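Local coordinates for protein transcriptional activator TenA-1 (Sulfolobus solfataricus P2, PDB 2QZC) that probably acts as a TenA-type thiaminase that hydrolyses thiamine or related aminopyrimidines, with an all-helical heme-oxygenase-like fold, at residues Y51-L56 against I98-I103; Y43-D48 against K91-L96; F139-V144 against G201-S206. One frame throughout, in Å; residues are numbered along the deposited sequence. Where two conformers were deposited one is given.

Contact 1 of 3, residues Y51-L56 against I98-I103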
loop_
_atom_site.group_PDB
_atom_site.type_symbol
_atom_site.label_atom_id
_atom_site.label_comp_id
_atom_site.label_asym_id
_atom_site.label_seq_id
_atom_site.Cartn_x
_atom_site.Cartn_y
_atom_site.Cartn_z
ATOM N N TYR A 51 -15.163 7.740 -4.158
ATOM C CA TYR A 51 -14.475 8.082 -2.940
ATOM C C TYR A 51 -13.466 7.022 -2.484
ATOM O O TYR A 51 -12.308 7.324 -2.125
ATOM C CB TYR A 51 -15.506 8.334 -1.793
ATOM C CG TYR A 51 -14.910 8.513 -0.445
ATOM C CD1 TYR A 51 -14.528 9.775 0.004
ATOM C CD2 TYR A 51 -14.700 7.413 0.428
ATOM C CE1 TYR A 51 -13.945 9.943 1.272
ATOM C CE2 TYR A 51 -14.146 7.588 1.665
ATOM C CZ TYR A 51 -13.765 8.869 2.102
ATOM O OH TYR A 51 -13.207 9.130 3.363
ATOM N N VAL A 52 -13.913 5.768 -2.444
ATOM C CA VAL A 52 -13.072 4.668 -1.910
ATOM C C VAL A 52 -11.791 4.502 -2.692
ATOM O O VAL A 52 -10.725 4.245 -2.102
ATOM C CB VAL A 52 -13.831 3.340 -1.825
ATOM C CG1 VAL A 52 -12.888 2.141 -1.568
ATOM C CG2 VAL A 52 -14.860 3.448 -0.720
ATOM N N GLU A 53 -11.841 4.669 -4.012
ATOM C CA GLU A 53 -10.607 4.547 -4.790
ATOM C C GLU A 53 -9.629 5.682 -4.418
ATOM O O GLU A 53 -8.420 5.476 -4.254
ATOM C CB GLU A 53 -10.887 4.536 -6.296
ATOM C CG GLU A 53 -9.585 4.307 -7.085
ATOM C CD GLU A 53 -9.746 4.307 -8.586
ATOM O OE1 GLU A 53 -10.849 4.022 -9.057
ATOM O OE2 GLU A 53 -8.757 4.578 -9.298
ATOM N N ASP A 54 -10.126 6.917 -4.324
ATOM C CA ASP A 54 -9.250 8.022 -3.900
ATOM C C ASP A 54 -8.737 7.841 -2.475
ATOM O O ASP A 54 -7.588 8.154 -2.172
ATOM C CB ASP A 54 -10.014 9.358 -4.006
ATOM C CG ASP A 54 -10.210 9.825 -5.428
ATOM O OD1 ASP A 54 -9.235 9.792 -6.218
ATOM O OD2 ASP A 54 -11.325 10.291 -5.728
HETATM N N MSE A 55 -9.587 7.358 -1.587
HETATM C CA MSE A 55 -9.197 7.062 -0.179
HETATM C C MSE A 55 -8.044 6.046 -0.138
HETATM O O MSE A 55 -7.088 6.215 0.617
HETATM C CB MSE A 55 -10.411 6.509 0.571
HETATM C CG MSE A 55 -10.223 6.289 2.007
HETATM SE SE MSE A 55 -11.518 4.961 2.713
HETATM C CE MSE A 55 -10.682 3.359 2.038
ATOM N N LEU A 56 -8.133 5.017 -0.965
ATOM C CA LEU A 56 -7.072 4.002 -1.025
ATOM C C LEU A 56 -5.794 4.609 -1.573
ATOM O O LEU A 56 -4.677 4.337 -1.056
ATOM C CB LEU A 56 -7.494 2.815 -1.876
ATOM C CG LEU A 56 -8.571 1.923 -1.291
ATOM C CD1 LEU A 56 -9.081 0.950 -2.327
ATOM C CD2 LEU A 56 -8.060 1.169 -0.094
ATOM N N ILE A 98 -25.125 -0.960 -11.154
ATOM C CA ILE A 98 -23.947 -0.100 -11.137
ATOM C C ILE A 98 -22.776 -0.904 -11.684
ATOM O O ILE A 98 -22.452 -1.952 -11.148
ATOM C CB ILE A 98 -23.579 0.354 -9.694
ATOM C CG1 ILE A 98 -24.689 1.194 -9.077
ATOM C CG2 ILE A 98 -22.269 1.189 -9.703
ATOM C CD1 ILE A 98 -24.515 1.379 -7.575
ATOM N N SER A 99 -22.164 -0.406 -12.748
ATOM C CA SER A 99 -20.984 -1.009 -13.344
ATOM C C SER A 99 -19.770 -0.165 -13.022
ATOM O O SER A 99 -19.887 0.984 -12.561
ATOM C CB SER A 99 -21.129 -1.050 -14.854
ATOM O OG SER A 99 -21.214 0.253 -15.402
ATOM N N ARG A 100 -18.590 -0.712 -13.316
ATOM C CA ARG A 100 -17.346 0.024 -13.190
ATOM C C ARG A 100 -17.399 1.292 -14.065
ATOM O O ARG A 100 -16.965 2.390 -13.660
ATOM C CB ARG A 100 -16.165 -0.867 -13.608
ATOM C CG ARG A 100 -14.806 -0.196 -13.625
ATOM C CD ARG A 100 -14.493 0.379 -12.274
ATOM N NE ARG A 100 -13.244 1.121 -12.260
ATOM C CZ ARG A 100 -12.891 1.975 -11.293
ATOM N NH1 ARG A 100 -13.696 2.224 -10.242
ATOM N NH2 ARG A 100 -11.741 2.610 -11.396
ATOM N N ASP A 101 -17.944 1.135 -15.265
ATOM C CA ASP A 101 -18.123 2.240 -16.187
ATOM C C ASP A 101 -18.990 3.355 -15.591
ATOM O O ASP A 101 -18.671 4.531 -15.781
ATOM C CB ASP A 101 -18.747 1.774 -17.510
ATOM C CG ASP A 101 -18.614 2.813 -18.619
ATOM O OD1 ASP A 101 -17.460 3.223 -18.908
ATOM O OD2 ASP A 101 -19.656 3.206 -19.205
ATOM N N VAL A 102 -20.078 3.004 -14.908
ATOM C CA VAL A 102 -20.932 4.014 -14.262
ATOM C C VAL A 102 -20.147 4.814 -13.212
ATOM O O VAL A 102 -20.242 6.062 -13.165
ATOM C CB VAL A 102 -22.197 3.377 -13.610
ATOM C CG1 VAL A 102 -22.999 4.368 -12.769
ATOM C CG2 VAL A 102 -23.102 2.831 -14.727
ATOM N N ILE A 103 -19.357 4.106 -12.415
ATOM C CA ILE A 103 -18.560 4.765 -11.361
ATOM C C ILE A 103 -17.553 5.726 -11.973
ATOM O O ILE A 103 -17.473 6.883 -11.563
ATOM C CB ILE A 103 -17.913 3.743 -10.443
ATOM C CG1 ILE A 103 -19.018 2.985 -9.670
ATOM C CG2 ILE A 103 -16.972 4.444 -9.440
ATOM C CD1 ILE A 103 -18.535 1.816 -8.924
HETATM O O HOH W 1 -13.550 4.710 -8.572
#
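The backbones of Glu53, inside helix 38-63, and Arg100, in the first turn of helix 100-105, stay well apart, 11.7 Å between Glu53 CA and Arg100 CA, and only the long side chains of these two residues bridge the distance. Glu53 is extended through CG and CD, with CG opposite the backbone N, and carries its carboxylate straight out from the helix. Arg100 instead bends at chi2 (57°), and its end swings round to cross Glu53 at about a right angle. Arg100 NH2 donates to Glu53 OE1 at 2.9 Å in a nearly straight bond (164°). The oxygen sits at the guanidinium edge, close to its plane, and is approached on its syn side from somewhat above the carboxylate plane. The two planes are 35° apart, and a single N-H, from Arg100 NH2, bonds to a single oxygen, Glu53 OE1. A water links the same two groups, 2.8 Å from Glu53 OE1 and accepting from Arg100 NH1 at 3.0 Å. In this heme-oxygenase-like helical fold the bridge ties the long helix 38-63 to the short helix 100-105 at the surface, where Ile68 of the second subunit packs against both charged residues. Glu53 OE2 has a further partner in Arg57, so two arginines share the carboxylate, one at each oxygen. With an alanine here the Arg100 guanidinium would probably lose its carboxylate partner and be freer to turn, and Arg57 would lose the same mate. The start of helix 100-105 is fixed by Ser99, its N-cap, whose OG accepts from Val102 N at 3.0 Å.

Contact 2 of 3, residues Y43-D48 against K91-L96. With IMD (imidazole), chain C.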
loop_
_atom_site.group_PDB
_atom_site.type_symbol
_atom_site.label_atom_id
_atom_site.label_comp_id
_atom_site.label_asym_id
_atom_site.label_seq_id
_atom_site.Cartn_x
_atom_site.Cartn_y
_atom_site.Cartn_z
ATOM N N TYR A 43 -27.396 6.430 -5.936
ATOM C CA TYR A 43 -26.622 7.670 -6.123
ATOM C C TYR A 43 -25.440 7.644 -5.131
ATOM O O TYR A 43 -24.257 7.922 -5.503
ATOM C CB TYR A 43 -27.489 8.885 -5.833
ATOM C CG TYR A 43 -26.755 10.198 -5.856
ATOM C CD1 TYR A 43 -26.006 10.623 -4.765
ATOM C CD2 TYR A 43 -26.774 11.017 -6.989
ATOM C CE1 TYR A 43 -25.335 11.822 -4.790
ATOM C CE2 TYR A 43 -26.098 12.245 -7.021
ATOM C CZ TYR A 43 -25.361 12.631 -5.902
ATOM O OH TYR A 43 -24.684 13.826 -5.902
ATOM N N TYR A 44 -25.751 7.334 -3.867
ATOM C CA TYR A 44 -24.736 7.253 -2.793
ATOM C C TYR A 44 -23.640 6.246 -3.146
ATOM O O TYR A 44 -22.422 6.503 -3.005
ATOM C CB TYR A 44 -25.389 6.895 -1.425
ATOM C CG TYR A 44 -24.396 6.349 -0.425
ATOM C CD1 TYR A 44 -23.507 7.200 0.238
ATOM C CD2 TYR A 44 -24.326 4.987 -0.173
ATOM C CE1 TYR A 44 -22.555 6.668 1.105
ATOM C CE2 TYR A 44 -23.405 4.459 0.711
ATOM C CZ TYR A 44 -22.516 5.306 1.337
ATOM O OH TYR A 44 -21.567 4.757 2.186
ATOM N N LEU A 45 -24.046 5.036 -3.546
ATOM C CA LEU A 45 -23.080 3.973 -3.843
ATOM C C LEU A 45 -22.128 4.347 -4.958
ATOM O O LEU A 45 -20.925 3.962 -4.918
ATOM C CB LEU A 45 -23.749 2.651 -4.220
ATOM C CG LEU A 45 -24.206 1.804 -3.057
ATOM C CD1 LEU A 45 -24.794 0.513 -3.679
ATOM C CD2 LEU A 45 -23.094 1.472 -2.000
ATOM N N ILE A 46 -22.622 5.071 -5.952
ATOM C CA ILE A 46 -21.775 5.517 -7.046
ATOM C C ILE A 46 -20.750 6.530 -6.522
ATOM O O ILE A 46 -19.534 6.384 -6.749
ATOM C CB ILE A 46 -22.589 6.089 -8.193
ATOM C CG1 ILE A 46 -23.456 4.992 -8.848
ATOM C CG2 ILE A 46 -21.682 6.737 -9.246
ATOM C CD1 ILE A 46 -24.565 5.601 -9.777
ATOM N N GLN A 47 -21.208 7.500 -5.723
ATOM C CA GLN A 47 -20.253 8.451 -5.125
ATOM C C GLN A 47 -19.264 7.745 -4.210
ATOM O O GLN A 47 -18.066 8.079 -4.198
ATOM C CB GLN A 47 -20.985 9.559 -4.337
ATOM C CG GLN A 47 -21.752 10.509 -5.225
ATOM C CD GLN A 47 -20.915 11.209 -6.262
ATOM O OE1 GLN A 47 -19.956 11.918 -5.919
ATOM N NE2 GLN A 47 -21.225 10.971 -7.559
ATOM N N ASP A 48 -19.734 6.781 -3.420
ATOM C CA ASP A 48 -18.847 6.031 -2.544
ATOM C C ASP A 48 -17.814 5.231 -3.348
ATOM O O ASP A 48 -16.650 5.126 -2.923
ATOM C CB ASP A 48 -19.664 5.132 -1.603
ATOM C CG ASP A 48 -18.816 4.315 -0.691
ATOM O OD1 ASP A 48 -18.180 4.912 0.188
ATOM O OD2 ASP A 48 -18.799 3.076 -0.861
ATOM N N LYS A 91 -22.435 -7.638 -5.098
ATOM C CA LYS A 91 -23.838 -8.017 -5.013
ATOM C C LYS A 91 -24.740 -6.793 -5.079
ATOM O O LYS A 91 -25.742 -6.792 -5.814
ATOM C CB LYS A 91 -24.138 -8.764 -3.696
ATOM N N LEU A 92 -24.387 -5.755 -4.311
ATOM C CA LEU A 92 -25.152 -4.518 -4.340
ATOM C C LEU A 92 -25.084 -3.864 -5.709
ATOM O O LEU A 92 -26.090 -3.367 -6.199
ATOM C CB LEU A 92 -24.644 -3.508 -3.294
ATOM C CG LEU A 92 -24.750 -3.852 -1.806
ATOM C CD1 LEU A 92 -23.976 -2.826 -0.975
ATOM C CD2 LEU A 92 -26.193 -3.916 -1.396
ATOM N N TYR A 93 -23.888 -3.792 -6.290
ATOM C CA TYR A 93 -23.718 -3.160 -7.609
ATOM C C TYR A 93 -24.574 -3.841 -8.675
ATOM O O TYR A 93 -25.182 -3.155 -9.493
ATOM C CB TYR A 93 -22.245 -3.141 -7.998
ATOM C CG TYR A 93 -21.346 -2.159 -7.255
ATOM C CD1 TYR A 93 -21.798 -1.362 -6.181
ATOM C CD2 TYR A 93 -19.990 -2.086 -7.573
ATOM C CE1 TYR A 93 -20.946 -0.486 -5.509
ATOM C CE2 TYR A 93 -19.127 -1.217 -6.880
ATOM C CZ TYR A 93 -19.624 -0.427 -5.854
ATOM O OH TYR A 93 -18.785 0.409 -5.160
ATOM N N SER A 94 -24.664 -5.173 -8.622
ATOM C CA SER A 94 -25.547 -5.931 -9.531
ATOM C C SER A 94 -27.019 -5.652 -9.278
ATOM O O SER A 94 -27.756 -5.349 -10.220
ATOM C CB SER A 94 -25.279 -7.419 -9.416
ATOM O OG SER A 94 -23.952 -7.662 -9.847
ATOM N N LYS A 95 -27.449 -5.723 -8.021
ATOM C CA LYS A 95 -28.851 -5.436 -7.674
ATOM C C LYS A 95 -29.282 -4.024 -8.059
ATOM O O LYS A 95 -30.423 -3.821 -8.475
ATOM C CB LYS A 95 -29.133 -5.644 -6.177
ATOM N N LEU A 96 -28.363 -3.060 -7.947
ATOM C CA LEU A 96 -28.676 -1.658 -8.221
ATOM C C LEU A 96 -28.207 -1.175 -9.581
ATOM O O LEU A 96 -28.306 0.014 -9.856
ATOM C CB LEU A 96 -28.135 -0.787 -7.077
ATOM C CG LEU A 96 -28.723 -1.117 -5.690
ATOM C CD1 LEU A 96 -27.868 -0.533 -4.604
ATOM C CD2 LEU A 96 -30.170 -0.638 -5.556
HETATM N N1 IMD C . -17.269 8.244 3.592
HETATM C C2 IMD C . -17.282 6.978 3.242
HETATM N N3 IMD C . -17.734 6.918 2.003
HETATM C C4 IMD C . -17.964 8.156 1.561
HETATM C C5 IMD C . -17.660 9.025 2.577
HETATM O O HOH W 2 -19.812 1.882 -3.460
#
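One water molecule joins Leu45 and Asp48 of helix 38-63 to Tyr93 of helix 85-95. It donates to Leu45 O at 2.8 Å and to Asp48 OD2 at 3.0 Å, and accepts from Tyr93 OH at a short 2.5 Å, lying in the plane of the tyrosine ring beyond its edge. The water links a backbone carbonyl, a carboxylate and a hydroxyl that do not bond one another across the contact. Beside it the packing is apolar and centres on one methyl, Leu45 CD1. This carbon touches Leu92 CB at 4.0 Å, comes to the edge of the Tyr93 ring at CD1, 4.3 Å away, and presses against Leu96 CD1 at 3.4 Å, tighter than usual van der Waals contact. With chi1 at -82°, CG of Leu45 lies opposite its own carbonyl carbon, and the extended chi2 sends CD1 toward Leu92 and Leu96, whose side chains Leu45 crosses at about a right angle. The two helices are neighbours in the heme-oxygenase-like bundle, and the backbones come nearest at Leu45 and Tyr93. Leu96 is the first residue to depart from helical backbone angles, and the Leu45-Leu96 contact is made at that point, while Leu92 also packs on helix 154-164. Asp48 CB rests over one face of the Tyr44 ring, toward its rim. Asp48 turns its other oxygen away from the water: OD1 accepts from imidazole N3 at 2.7 Å, nearly straight (164°). The imidazole, probably from the crystallisation liquor, is also hydrogen-bonded to Glu199 OE2, and a glycerol hydroxyl is hydrogen-bonded to the same Asp48 OD1, consistent with a small-molecule pocket on the side of Asp48 away from helix 85-95.

Contact 3 of 3, residues F139-V144 against G201-S206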
loop_
_atom_site.group_PDB
_atom_site.type_symbol
_atom_site.label_atom_id
_atom_site.label_comp_id
_atom_site.label_asym_id
_atom_site.label_seq_id
_atom_site.Cartn_x
_atom_site.Cartn_y
_atom_site.Cartn_z
ATOM N N PHE A 139 -13.837 4.524 11.329
ATOM C CA PHE A 139 -14.428 4.219 12.638
ATOM C C PHE A 139 -15.925 4.459 12.626
ATOM O O PHE A 139 -16.695 3.628 13.133
ATOM C CB PHE A 139 -13.753 5.035 13.773
ATOM C CG PHE A 139 -14.209 4.637 15.165
ATOM C CD1 PHE A 139 -13.616 3.558 15.773
ATOM C CD2 PHE A 139 -15.206 5.338 15.819
ATOM C CE1 PHE A 139 -14.012 3.175 17.028
ATOM C CE2 PHE A 139 -15.633 4.934 17.085
ATOM C CZ PHE A 139 -15.031 3.854 17.668
ATOM N N GLY A 140 -16.365 5.560 12.022
ATOM C CA GLY A 140 -17.766 5.883 11.976
ATOM C C GLY A 140 -18.548 4.843 11.225
ATOM O O GLY A 140 -19.652 4.496 11.637
ATOM N N TYR A 141 -18.018 4.331 10.120
ATOM C CA TYR A 141 -18.742 3.281 9.393
ATOM C C TYR A 141 -18.862 1.973 10.194
ATOM O O TYR A 141 -19.841 1.242 10.030
ATOM C CB TYR A 141 -18.164 3.046 7.993
ATOM C CG TYR A 141 -18.735 3.954 6.919
ATOM C CD1 TYR A 141 -18.859 5.345 7.104
ATOM C CD2 TYR A 141 -19.174 3.435 5.727
ATOM C CE1 TYR A 141 -19.356 6.183 6.097
ATOM C CE2 TYR A 141 -19.646 4.259 4.718
ATOM C CZ TYR A 141 -19.810 5.608 4.909
ATOM O OH TYR A 141 -20.300 6.391 3.890
ATOM N N SER A 142 -17.909 1.708 11.073
ATOM C CA SER A 142 -18.010 0.541 11.976
ATOM C C SER A 142 -19.259 0.675 12.861
ATOM O O SER A 142 -20.059 -0.280 12.991
ATOM C CB SER A 142 -16.754 0.432 12.830
ATOM O OG SER A 142 -16.776 -0.791 13.562
ATOM N N ILE A 143 -19.460 1.876 13.420
ATOM C CA ILE A 143 -20.597 2.218 14.296
ATOM C C ILE A 143 -21.911 2.140 13.526
ATOM O O ILE A 143 -22.932 1.607 13.997
ATOM C CB ILE A 143 -20.406 3.657 14.907
ATOM C CG1 ILE A 143 -19.326 3.590 15.983
ATOM C CG2 ILE A 143 -21.711 4.240 15.511
ATOM C CD1 ILE A 143 -18.954 4.930 16.522
ATOM N N VAL A 144 -21.909 2.726 12.352
ATOM C CA VAL A 144 -23.097 2.765 11.523
ATOM C C VAL A 144 -23.502 1.371 11.067
ATOM O O VAL A 144 -24.692 1.040 11.072
ATOM C CB VAL A 144 -22.895 3.723 10.325
ATOM C CG1 VAL A 144 -24.051 3.623 9.291
ATOM C CG2 VAL A 144 -22.699 5.167 10.827
ATOM N N GLY A 201 -21.952 16.183 5.236
ATOM C CA GLY A 201 -22.225 16.716 3.918
ATOM C C GLY A 201 -22.400 15.654 2.862
ATOM O O GLY A 201 -23.189 15.806 1.928
ATOM N N PHE A 202 -21.655 14.561 2.985
ATOM C CA PHE A 202 -21.731 13.445 2.006
ATOM C C PHE A 202 -23.124 12.798 2.020
ATOM O O PHE A 202 -23.719 12.561 0.962
ATOM C CB PHE A 202 -20.633 12.399 2.330
ATOM C CG PHE A 202 -20.265 11.503 1.183
ATOM C CD1 PHE A 202 -21.013 10.387 0.860
ATOM C CD2 PHE A 202 -19.135 11.782 0.422
ATOM C CE1 PHE A 202 -20.661 9.581 -0.290
ATOM C CE2 PHE A 202 -18.763 10.965 -0.639
ATOM C CZ PHE A 202 -19.541 9.889 -0.998
ATOM N N TRP A 203 -23.648 12.582 3.219
ATOM C CA TRP A 203 -25.009 12.029 3.334
ATOM C C TRP A 203 -26.027 13.055 2.852
ATOM O O TRP A 203 -27.004 12.683 2.197
ATOM C CB TRP A 203 -25.349 11.681 4.770
ATOM C CG TRP A 203 -24.596 10.703 5.567
ATOM C CD1 TRP A 203 -24.139 10.905 6.844
ATOM C CD2 TRP A 203 -24.285 9.346 5.246
ATOM N NE1 TRP A 203 -23.588 9.763 7.329
ATOM C CE2 TRP A 203 -23.618 8.802 6.367
ATOM C CE3 TRP A 203 -24.479 8.539 4.097
ATOM C CZ2 TRP A 203 -23.121 7.467 6.404
ATOM C CZ3 TRP A 203 -24.014 7.252 4.126
ATOM C CH2 TRP A 203 -23.337 6.717 5.310
ATOM N N ASP A 204 -25.864 14.331 3.220
ATOM C CA ASP A 204 -26.725 15.469 2.773
ATOM C C ASP A 204 -26.823 15.476 1.227
ATOM O O ASP A 204 -27.895 15.600 0.615
ATOM C CB ASP A 204 -26.150 16.890 3.151
ATOM C CG ASP A 204 -26.117 17.254 4.684
ATOM O OD1 ASP A 204 -26.832 16.622 5.465
ATOM O OD2 ASP A 204 -25.325 18.208 5.087
ATOM N N ALA A 205 -25.662 15.404 0.593
ATOM C CA ALA A 205 -25.550 15.497 -0.860
ATOM C C ALA A 205 -26.217 14.321 -1.566
ATOM O O ALA A 205 -26.755 14.484 -2.681
ATOM C CB ALA A 205 -24.077 15.617 -1.271
ATOM N N SER A 206 -26.213 13.153 -0.914
ATOM C CA SER A 206 -26.885 11.973 -1.452
ATOM C C SER A 206 -28.405 12.135 -1.305
ATOM O O SER A 206 -29.138 11.842 -2.253
ATOM C CB SER A 206 -26.354 10.688 -0.824
ATOM O OG SER A 206 -25.064 10.364 -1.339
#
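Part of the aromatic lining of the interior of the heme-oxygenase-like bundle is formed where Tyr141 of helix 127-148 reaches Trp203 of helix 186-208. The backbones are far apart, 12.3 Å between Tyr141 CA and Trp203 CA, and the two side chains come from opposite directions to meet between them. Tyr141 OH lies 3.4 Å from Trp203 CH2, and the ring carbon behind it, Tyr141 CZ, 3.7 Å from the same CH2. Further along, Tyr141 CE1 is 4.0 Å from Trp203 CZ2. The ring planes are nearly parallel, at 11°, but the tyrosine ring and the six-membered ring of the indole are slid so far past each other, centroids 5.6 Å apart, that they hardly overlap. Contact is therefore made by the outer end of each group. With chi1 at -60°, Trp203 holds CG opposite its carbonyl carbon and extends the benzene end of the indole toward helix 127-148. The polar atoms are satisfied nearby: Tyr141 OH is hydrogen-bonded to Tyr44 OH, and Trp203 NE1 to Tyr22 O. Imidazole and glycerol, both probably from the crystallisation liquor, each come within about 3 Å of the Tyr141 side chain at the nearest atoms, which suggests that this tyrosine borders a pocket. Around the pair, Phe27 stacks on Trp203, Tyr163 of helix 154-164 meets Tyr141 edge-to-face, and helices 18-23, 38-63 and 166-179 supply Tyr22, Tyr44 and Tyr168.

How the contacts relate
Contacts 1 and 2 both use helix 38-63, joining it in turn to the consecutive helices 100-105 and 85-95; their centres are 10 Å apart, and they touch where Ile98 packs on Leu45 and Ile103 on Tyr93. Contact 1 lies at the surface near the second subunit and is purely ionic and water-mediated. Contact 2, partly buried, mixes leucine packing with a bridging water and borders what may be a small-molecule pocket. Contact 3 is the most interior, its centre about 7 Å from the centre of the chain, and aromatic. It meets contact 2 through Tyr44, which also packs on Trp203, whereas contacts 1 and 3 do not touch.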